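Local coordinates for invasion-associated protein (Mycobacterium tuberculosis, PDB 4LJ1) that probably binds peptidoglycan in the mycobacterial cell wall without cleaving it, through a non-catalytic NlpC/P60 domain, at residues 49-54 with 106-111; 68-73 with 85-90; 53-58 with 98-103. All coordinates share one frame; numbering follows the deposited sequence. Where two conformers were deposited one is given.

Contact 1: residues 49-54 with 106-111; sequences SGLIQY and QMLEVG
Leu108 and Val110, two residues apart on strand 106-110, both face helix 48-57 and close on a single helical side chain, Leu51. Leu51 CD2 rests against the branch of Leu108, 4.0 Å from its CD2 and equally near its CG, and the two side chains cross at about a right angle. Glu109 follows with its side chain on the far side of the sheet, where the carboxylate forms a salt bridge with Arg120 and accepts hydrogen bonds from Ser117 and Gln115; toward the helix it offers backbone, its O being 4.3 Å from Leu51 CD2. Val110 completes the grip. Its CG2 sits 3.8 Å from Leu51 CD2 and 4.0 Å from Leu51 CB, so this methyl touches both the base and one tip of the leucine, the two side chains crossing obliquely. Leu51 reaches both strand residues because its CG stands anti to the backbone N (chi1 176°), and Val114 of strand 114-118 also touches it. The helix and strand axes approach to 8.6 Å, with their directions 132° apart. No hydrogen bond joins the two segments: helix and sheet are held here by apolar contact, while the charge of Glu109 is dealt with on the opposite face.

Contact 2: residues 68-73 with 85-90; sequences GQMYKV and GDLIFY
Tyr71 turns the edge of its ring onto one face of Phe89 in an edge-to-face (T-shaped) pair, with centroids 5.2 Å apart and planes at 71°. The leading atom is Tyr71 CD1, 3.6 Å from Phe89 CD1 and set toward the rim of the phenylalanine ring. Closer to the backbone, Tyr71 CB makes a CH-pi contact, standing 4.0 Å from the Phe89 ring centroid. Met70 comes to the same ring from another direction: its CB lies near the ring plane at the edge, 3.9 Å from Phe89 CE2. Beyond CB the methionine chain runs extended away from Phe89, and its SD just reaches Leu87 CD1 at 4.5 Å. Neighbours set these groups in place. Met70 also packs on Ser49 and Ile52 of helix 48-57, and Leu87 touches Ile52 and Tyr56 of that helix. Tyr71 is further placed by a cation-pi contact with Lys76, which also hydrogen-bonds to the Tyr71 backbone O, and by Val129 of strand 128-130. Phe89 leans on Val98 and Val129. The helix axis passes 9.6 Å from that of strand 87-90, with a crossing angle of -120°. The arrangement is that of a helix laid across the first strand of the antiparallel four-stranded sheet, part of the helix-on-sheet core of the papain-like NlpC/P60 fold.

Contact 3: residues 53-58 with 98-103; sequences QYAYAG and VALYLG
Leu100 meets the ring of Tyr56 obliquely, its CD1 methyl 3.9 Å from Tyr56 CE2. This is the centre of the NlpC/P60 fold, where helix 48-57 packs on the antiparallel sheet; in catalytic relatives the equivalent helix carries the active-site cysteine near its N-terminus, whereas here it begins with Ala48. Leu100 is directed toward the helix from strand 97-103, with CG anti to its backbone N (chi1 -178°), and spreads its two methyls over successive helix residues: CD1 goes to the tyrosine, and CD2 makes a looser contact with Ala55 CB at 4.5 Å. Ala55 and Leu100 are also the pair whose CA atoms come nearest across the two segments, 8.9 Å apart. Leu87 and Ile52 fill in around Leu100, while Val11 of helix 5-16 touches both Ala55 and Tyr56. The Tyr56 side chain sets off past the strand, but its ring end comes nearer; chi1, at -98°, lies away from the usual staggered values. The contact between the segments is wholly apolar, yet the phenol is not left without a partner in this buried setting: at the end of the ring, Tyr56 OH is hydrogen-bonded to the backbone O of Gly85.

In the fold
The three contacts join two consecutive helices to three neighbouring strands of one antiparallel sheet, ordered 87-90, 97-103, 106-110. Contacts 1 and 3 both use helix 48-57, through different touching residues, and have centres about 6 Å apart; contact 2, made by helix 67-73, has its centre about 11 Å from that of contact 1 and 10 Å from that of contact 3. Along the chain both helices precede the strands, so contact 2 falls within the spans that contacts 1 and 3 enclose. Ile52, on the helix of contact 1, packs against contact 2, its CG2 lying 3.9 Å from Leu87 CD2 and 4.0 Å from Met70 CE. The three contacts together belong to the helix-on-sheet core, consistent with a domain that keeps its family fold while lacking catalysis.

Contact 1: residues 49-54 with 106-111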
loop_
_atom_site.group_PDB
_atom_site.type_symbol
_atom_site.label_atom_id
_atom_site.label_comp_id
_atom_site.label_asym_id
_atom_site.label_seq_id
_atom_site.Cartn_x
_atom_site.Cartn_y
_atom_site.Cartn_z
ATOM N N SER A 49 4.600 -3.950 -1.747
ATOM C CA SER A 49 4.127 -3.644 -3.095
ATOM C C SER A 49 3.061 -4.620 -3.569
ATOM O O SER A 49 2.056 -4.253 -4.187
ATOM C CB SER A 49 5.317 -3.628 -4.065
ATOM O OG SER A 49 5.998 -2.400 -3.841
ATOM N N GLY A 50 3.299 -5.895 -3.309
ATOM C CA GLY A 50 2.382 -6.930 -3.719
ATOM C C GLY A 50 1.028 -6.753 -3.053
ATOM O O GLY A 50 -0.014 -6.936 -3.687
ATOM N N LEU A 51 1.026 -6.418 -1.762
ATOM C CA LEU A 51 -0.230 -6.230 -1.043
ATOM C C LEU A 51 -1.007 -5.057 -1.638
ATOM O O LEU A 51 -2.230 -5.149 -1.829
ATOM C CB LEU A 51 0.041 -5.986 0.438
ATOM C CG LEU A 51 -1.198 -5.675 1.279
ATOM C CD1 LEU A 51 -2.158 -6.881 1.355
ATOM C CD2 LEU A 51 -0.781 -5.248 2.687
ATOM N N ILE A 52 -0.327 -3.947 -1.880
ATOM C CA ILE A 52 -0.990 -2.763 -2.445
ATOM C C ILE A 52 -1.539 -3.053 -3.832
ATOM O O ILE A 52 -2.656 -2.652 -4.162
ATOM C CB ILE A 52 -0.018 -1.544 -2.464
ATOM C CG1 ILE A 52 0.337 -1.072 -1.082
ATOM C CG2 ILE A 52 -0.553 -0.414 -3.301
ATOM C CD1 ILE A 52 -0.814 -0.890 -0.175
ATOM N N GLN A 53 -0.776 -3.768 -4.649
ATOM C CA GLN A 53 -1.295 -4.167 -5.979
ATOM C C GLN A 53 -2.553 -5.015 -5.854
ATOM O O GLN A 53 -3.521 -4.794 -6.568
ATOM C CB GLN A 53 -0.256 -4.942 -6.781
ATOM C CG GLN A 53 0.899 -4.132 -7.330
ATOM C CD GLN A 53 1.789 -4.964 -8.234
ATOM O OE1 GLN A 53 1.922 -6.173 -8.043
ATOM N NE2 GLN A 53 2.380 -4.338 -9.255
ATOM N N TYR A 54 -2.527 -5.976 -4.942
ATOM C CA TYR A 54 -3.697 -6.825 -4.744
ATOM C C TYR A 54 -4.911 -5.987 -4.350
ATOM O O TYR A 54 -6.009 -6.124 -4.900
ATOM C CB TYR A 54 -3.414 -7.884 -3.662
ATOM C CG TYR A 54 -4.622 -8.750 -3.374
ATOM C CD1 TYR A 54 -5.086 -9.653 -4.322
ATOM C CD2 TYR A 54 -5.364 -8.596 -2.190
ATOM C CE1 TYR A 54 -6.223 -10.407 -4.089
ATOM C CE2 TYR A 54 -6.518 -9.338 -1.954
ATOM C CZ TYR A 54 -6.930 -10.252 -2.907
ATOM O OH TYR A 54 -8.074 -11.001 -2.701
ATOM N N GLN A 106 -4.458 4.920 11.260
ATOM C CA GLN A 106 -4.116 3.515 11.096
ATOM C C GLN A 106 -3.721 3.241 9.651
ATOM O O GLN A 106 -4.249 3.844 8.718
ATOM C CB GLN A 106 -5.314 2.629 11.458
ATOM C CG GLN A 106 -5.886 2.852 12.847
ATOM C CD GLN A 106 -4.936 2.416 13.937
ATOM O OE1 GLN A 106 -4.020 1.634 13.711
ATOM N NE2 GLN A 106 -5.152 2.926 15.140
ATOM N N MET A 107 -2.806 2.278 9.477
ATOM C CA MET A 107 -2.409 1.839 8.158
ATOM C C MET A 107 -2.356 0.330 8.085
ATOM O O MET A 107 -2.137 -0.339 9.077
ATOM C CB MET A 107 -1.053 2.425 7.774
ATOM C CG MET A 107 0.134 2.021 8.622
ATOM S SD MET A 107 1.624 2.932 8.138
ATOM C CE MET A 107 2.812 2.163 9.257
ATOM N N LEU A 108 -2.513 -0.204 6.878
ATOM C CA LEU A 108 -2.313 -1.615 6.582
ATOM C C LEU A 108 -0.925 -1.736 5.936
ATOM O O LEU A 108 -0.666 -1.119 4.909
ATOM C CB LEU A 108 -3.398 -2.113 5.621
ATOM C CG LEU A 108 -3.360 -3.605 5.323
ATOM C CD1 LEU A 108 -3.743 -4.430 6.534
ATOM C CD2 LEU A 108 -4.246 -3.940 4.122
ATOM N N GLU A 109 -0.064 -2.522 6.573
ATOM C CA GLU A 109 1.303 -2.692 6.151
ATOM C C GLU A 109 1.685 -4.159 6.128
ATOM O O GLU A 109 0.944 -5.018 6.593
ATOM C CB GLU A 109 2.252 -1.939 7.093
ATOM C CG GLU A 109 2.252 -2.504 8.495
ATOM C CD GLU A 109 3.374 -1.974 9.333
ATOM O OE1 GLU A 109 4.299 -1.338 8.784
ATOM O OE2 GLU A 109 3.383 -2.283 10.521
ATOM N N VAL A 110 2.868 -4.446 5.612
ATOM C CA VAL A 110 3.454 -5.771 5.756
ATOM C C VAL A 110 4.638 -5.653 6.692
ATOM O O VAL A 110 5.631 -5.017 6.367
ATOM C CB VAL A 110 3.870 -6.401 4.413
ATOM C CG1 VAL A 110 4.294 -7.844 4.649
ATOM C CG2 VAL A 110 2.734 -6.339 3.411
ATOM N N GLY A 111 4.483 -6.211 7.888
ATOM C CA GLY A 111 5.584 -6.418 8.829
ATOM C C GLY A 111 6.075 -7.837 8.675
ATOM O O GLY A 111 6.361 -8.263 7.573
#

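Contact 2: residues 68-73 with 85-90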
loop_
_atom_site.group_PDB
_atom_site.type_symbol
_atom_site.label_atom_id
_atom_site.label_comp_id
_atom_site.label_asym_id
_atom_site.label_seq_id
_atom_site.Cartn_x
_atom_site.Cartn_y
_atom_site.Cartn_z
ATOM N N GLY A 68 8.755 3.298 -5.258
ATOM C CA GLY A 68 9.246 4.554 -5.809
ATOM C C GLY A 68 8.507 4.960 -7.067
ATOM O O GLY A 68 8.270 6.141 -7.302
ATOM N N GLN A 69 8.120 3.985 -7.879
ATOM C CA GLN A 69 7.395 4.316 -9.106
ATOM C C GLN A 69 5.940 4.705 -8.784
ATOM O O GLN A 69 5.399 5.649 -9.366
ATOM C CB GLN A 69 7.452 3.178 -10.112
ATOM C CG GLN A 69 6.861 3.561 -11.469
ATOM C CD GLN A 69 7.613 4.637 -12.246
ATOM O OE1 GLN A 69 8.790 4.921 -11.993
ATOM N NE2 GLN A 69 6.921 5.240 -13.217
ATOM N N MET A 70 5.307 3.990 -7.865
ATOM C CA MET A 70 3.992 4.390 -7.391
ATOM C C MET A 70 3.999 5.839 -6.893
ATOM O O MET A 70 3.104 6.631 -7.198
ATOM C CB MET A 70 3.543 3.516 -6.220
ATOM C CG MET A 70 3.264 2.040 -6.531
ATOM S SD MET A 70 2.794 1.209 -4.983
ATOM C CE MET A 70 2.716 -0.494 -5.518
ATOM N N TYR A 71 5.015 6.190 -6.130
ATOM C CA TYR A 71 5.134 7.551 -5.598
ATOM C C TYR A 71 5.346 8.612 -6.698
ATOM O O TYR A 71 4.692 9.653 -6.716
ATOM C CB TYR A 71 6.288 7.646 -4.597
ATOM C CG TYR A 71 6.379 8.981 -3.909
ATOM C CD1 TYR A 71 5.510 9.290 -2.876
ATOM C CD2 TYR A 71 7.323 9.947 -4.295
ATOM C CE1 TYR A 71 5.585 10.495 -2.209
ATOM C CE2 TYR A 71 7.394 11.159 -3.634
ATOM C CZ TYR A 71 6.512 11.425 -2.593
ATOM O OH TYR A 71 6.557 12.612 -1.915
ATOM N N LYS A 72 6.314 8.356 -7.576
ATOM C CA LYS A 72 6.668 9.278 -8.657
ATOM C C LYS A 72 5.451 9.718 -9.429
ATOM O O LYS A 72 5.278 10.916 -9.718
ATOM C CB LYS A 72 7.680 8.627 -9.602
ATOM C CG LYS A 72 8.158 9.535 -10.727
ATOM C CD LYS A 72 9.197 8.813 -11.580
ATOM C CE LYS A 72 9.741 9.673 -12.708
ATOM N NZ LYS A 72 10.604 8.889 -13.638
ATOM N N VAL A 73 4.612 8.756 -9.797
ATOM C CA VAL A 73 3.499 9.050 -10.718
ATOM C C VAL A 73 2.211 9.492 -10.023
ATOM O O VAL A 73 1.311 10.033 -10.680
ATOM C CB VAL A 73 3.200 7.851 -11.654
ATOM C CG1 VAL A 73 4.435 7.445 -12.475
ATOM C CG2 VAL A 73 2.605 6.680 -10.886
ATOM N N GLY A 85 -7.685 5.110 2.041
ATOM C CA GLY A 85 -7.365 4.661 0.697
ATOM C C GLY A 85 -6.119 5.306 0.119
ATOM O O GLY A 85 -5.534 4.779 -0.824
ATOM N N ASP A 86 -5.690 6.440 0.664
ATOM C CA ASP A 86 -4.452 7.046 0.199
ATOM C C ASP A 86 -3.287 6.105 0.562
ATOM O O ASP A 86 -3.368 5.355 1.521
ATOM C CB ASP A 86 -4.240 8.404 0.865
ATOM C CG ASP A 86 -5.195 9.486 0.393
ATOM O OD1 ASP A 86 -5.893 9.296 -0.641
ATOM O OD2 ASP A 86 -5.211 10.568 1.028
ATOM N N LEU A 87 -2.212 6.216 -0.194
ATOM C CA LEU A 87 -0.991 5.434 0.052
ATOM C C LEU A 87 0.028 6.262 0.825
ATOM O O LEU A 87 0.270 7.434 0.503
ATOM C CB LEU A 87 -0.400 5.013 -1.291
ATOM C CG LEU A 87 -1.256 4.096 -2.170
ATOM C CD1 LEU A 87 -0.531 3.830 -3.482
ATOM C CD2 LEU A 87 -1.573 2.802 -1.434
ATOM N N ILE A 88 0.588 5.642 1.850
ATOM C CA ILE A 88 1.668 6.180 2.669
ATOM C C ILE A 88 2.975 5.558 2.190
ATOM O O ILE A 88 3.014 4.359 1.903
ATOM C CB ILE A 88 1.414 5.832 4.148
ATOM C CG1 ILE A 88 0.185 6.572 4.682
ATOM C CG2 ILE A 88 2.647 6.149 5.009
ATOM C CD1 ILE A 88 -0.361 5.999 5.971
ATOM N N PHE A 89 4.027 6.348 2.137
ATOM C CA PHE A 89 5.337 5.869 1.709
ATOM C C PHE A 89 6.395 6.117 2.760
ATOM O O PHE A 89 6.278 7.032 3.595
ATOM C CB PHE A 89 5.745 6.530 0.393
ATOM C CG PHE A 89 4.844 6.192 -0.753
ATOM C CD1 PHE A 89 3.671 6.872 -0.952
ATOM C CD2 PHE A 89 5.177 5.173 -1.617
ATOM C CE1 PHE A 89 2.818 6.539 -1.994
ATOM C CE2 PHE A 89 4.340 4.840 -2.666
ATOM C CZ PHE A 89 3.154 5.518 -2.848
ATOM N N TYR A 90 7.448 5.313 2.670
ATOM C CA TYR A 90 8.669 5.491 3.428
ATOM C C TYR A 90 9.842 5.629 2.479
ATOM O O TYR A 90 9.875 5.030 1.404
ATOM C CB TYR A 90 8.866 4.309 4.432
ATOM C CG TYR A 90 7.786 4.349 5.484
ATOM C CD1 TYR A 90 7.941 5.117 6.623
ATOM C CD2 TYR A 90 6.549 3.764 5.278
ATOM C CE1 TYR A 90 6.919 5.243 7.557
ATOM C CE2 TYR A 90 5.532 3.879 6.215
ATOM C CZ TYR A 90 5.715 4.651 7.336
ATOM O OH TYR A 90 4.698 4.825 8.245
#

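Contact 3: residues 53-58 with 98-103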
loop_
_atom_site.group_PDB
_atom_site.type_symbol
_atom_site.label_atom_id
_atom_site.label_comp_id
_atom_site.label_asym_id
_atom_site.label_seq_id
_atom_site.Cartn_x
_atom_site.Cartn_y
_atom_site.Cartn_z
ATOM N N GLN A 53 -0.776 -3.768 -4.649
ATOM C CA GLN A 53 -1.295 -4.167 -5.979
ATOM C C GLN A 53 -2.553 -5.015 -5.854
ATOM O O GLN A 53 -3.521 -4.794 -6.568
ATOM C CB GLN A 53 -0.256 -4.942 -6.781
ATOM C CG GLN A 53 0.899 -4.132 -7.330
ATOM C CD GLN A 53 1.789 -4.964 -8.234
ATOM O OE1 GLN A 53 1.922 -6.173 -8.043
ATOM N NE2 GLN A 53 2.380 -4.338 -9.255
ATOM N N TYR A 54 -2.527 -5.976 -4.942
ATOM C CA TYR A 54 -3.697 -6.825 -4.744
ATOM C C TYR A 54 -4.911 -5.987 -4.350
ATOM O O TYR A 54 -6.009 -6.124 -4.900
ATOM C CB TYR A 54 -3.414 -7.884 -3.662
ATOM C CG TYR A 54 -4.622 -8.750 -3.374
ATOM C CD1 TYR A 54 -5.086 -9.653 -4.322
ATOM C CD2 TYR A 54 -5.364 -8.596 -2.190
ATOM C CE1 TYR A 54 -6.223 -10.407 -4.089
ATOM C CE2 TYR A 54 -6.518 -9.338 -1.954
ATOM C CZ TYR A 54 -6.930 -10.252 -2.907
ATOM O OH TYR A 54 -8.074 -11.001 -2.701
ATOM N N ALA A 55 -4.731 -5.106 -3.373
ATOM C CA ALA A 55 -5.843 -4.311 -2.876
ATOM C C ALA A 55 -6.429 -3.457 -3.999
ATOM O O ALA A 55 -7.654 -3.471 -4.234
ATOM C CB ALA A 55 -5.421 -3.454 -1.675
ATOM N N TYR A 56 -5.579 -2.709 -4.690
ATOM C CA TYR A 56 -6.051 -1.749 -5.692
ATOM C C TYR A 56 -6.560 -2.399 -6.976
ATOM O O TYR A 56 -7.280 -1.742 -7.732
ATOM C CB TYR A 56 -5.025 -0.614 -5.950
ATOM C CG TYR A 56 -5.402 0.615 -5.142
ATOM C CD1 TYR A 56 -6.536 1.347 -5.509
ATOM C CD2 TYR A 56 -4.709 1.020 -3.995
ATOM C CE1 TYR A 56 -6.964 2.431 -4.762
ATOM C CE2 TYR A 56 -5.143 2.118 -3.238
ATOM C CZ TYR A 56 -6.263 2.818 -3.636
ATOM O OH TYR A 56 -6.713 3.898 -2.895
ATOM N N ALA A 57 -6.258 -3.680 -7.232
ATOM C CA ALA A 57 -6.899 -4.388 -8.334
ATOM C C ALA A 57 -8.416 -4.421 -8.108
ATOM O O ALA A 57 -9.164 -4.542 -9.076
ATOM C CB ALA A 57 -6.315 -5.778 -8.476
ATOM N N GLY A 58 -8.886 -4.268 -6.875
ATOM C CA GLY A 58 -10.335 -4.169 -6.604
ATOM C C GLY A 58 -11.018 -2.980 -7.251
ATOM O O GLY A 58 -12.237 -2.992 -7.466
ATOM N N VAL A 98 5.730 1.060 1.060
ATOM C CA VAL A 98 4.390 1.615 0.882
ATOM C C VAL A 98 3.425 0.922 1.816
ATOM O O VAL A 98 3.611 -0.273 2.111
ATOM C CB VAL A 98 3.954 1.518 -0.611
ATOM C CG1 VAL A 98 3.904 0.059 -1.102
ATOM C CG2 VAL A 98 2.635 2.237 -0.862
ATOM N N ALA A 99 2.397 1.642 2.256
ATOM C CA ALA A 99 1.348 1.124 3.116
ATOM C C ALA A 99 0.033 1.770 2.712
ATOM O O ALA A 99 0.032 2.794 2.047
ATOM C CB ALA A 99 1.663 1.396 4.586
ATOM N N LEU A 100 -1.077 1.163 3.110
ATOM C CA LEU A 100 -2.406 1.649 2.752
ATOM C C LEU A 100 -3.015 2.382 3.954
ATOM O O LEU A 100 -3.205 1.794 5.025
ATOM C CB LEU A 100 -3.290 0.467 2.368
ATOM C CG LEU A 100 -4.728 0.761 1.913
ATOM C CD1 LEU A 100 -4.756 1.601 0.637
ATOM C CD2 LEU A 100 -5.510 -0.520 1.734
ATOM N N TYR A 101 -3.322 3.677 3.802
ATOM C CA TYR A 101 -3.941 4.419 4.891
ATOM C C TYR A 101 -5.391 3.998 5.062
ATOM O O TYR A 101 -6.142 3.943 4.096
ATOM C CB TYR A 101 -3.850 5.931 4.640
ATOM C CG TYR A 101 -4.293 6.779 5.828
ATOM C CD1 TYR A 101 -3.870 6.479 7.113
ATOM C CD2 TYR A 101 -5.148 7.851 5.675
ATOM C CE1 TYR A 101 -4.278 7.212 8.198
ATOM C CE2 TYR A 101 -5.534 8.616 6.771
ATOM C CZ TYR A 101 -5.108 8.283 8.038
ATOM O OH TYR A 101 -5.498 8.999 9.168
ATOM N N LEU A 102 -5.781 3.727 6.306
ATOM C CA LEU A 102 -7.130 3.253 6.618
ATOM C C LEU A 102 -8.017 4.317 7.239
ATOM O O LEU A 102 -9.192 4.050 7.498
ATOM C CB LEU A 102 -7.055 2.070 7.580
ATOM C CG LEU A 102 -6.263 0.859 7.101
ATOM C CD1 LEU A 102 -6.093 -0.161 8.203
ATOM C CD2 LEU A 102 -6.919 0.227 5.871
ATOM N N GLY A 103 -7.466 5.508 7.450
ATOM C CA GLY A 103 -8.126 6.542 8.216
ATOM C C GLY A 103 -7.871 6.373 9.702
ATOM O O GLY A 103 -7.392 5.327 10.170
#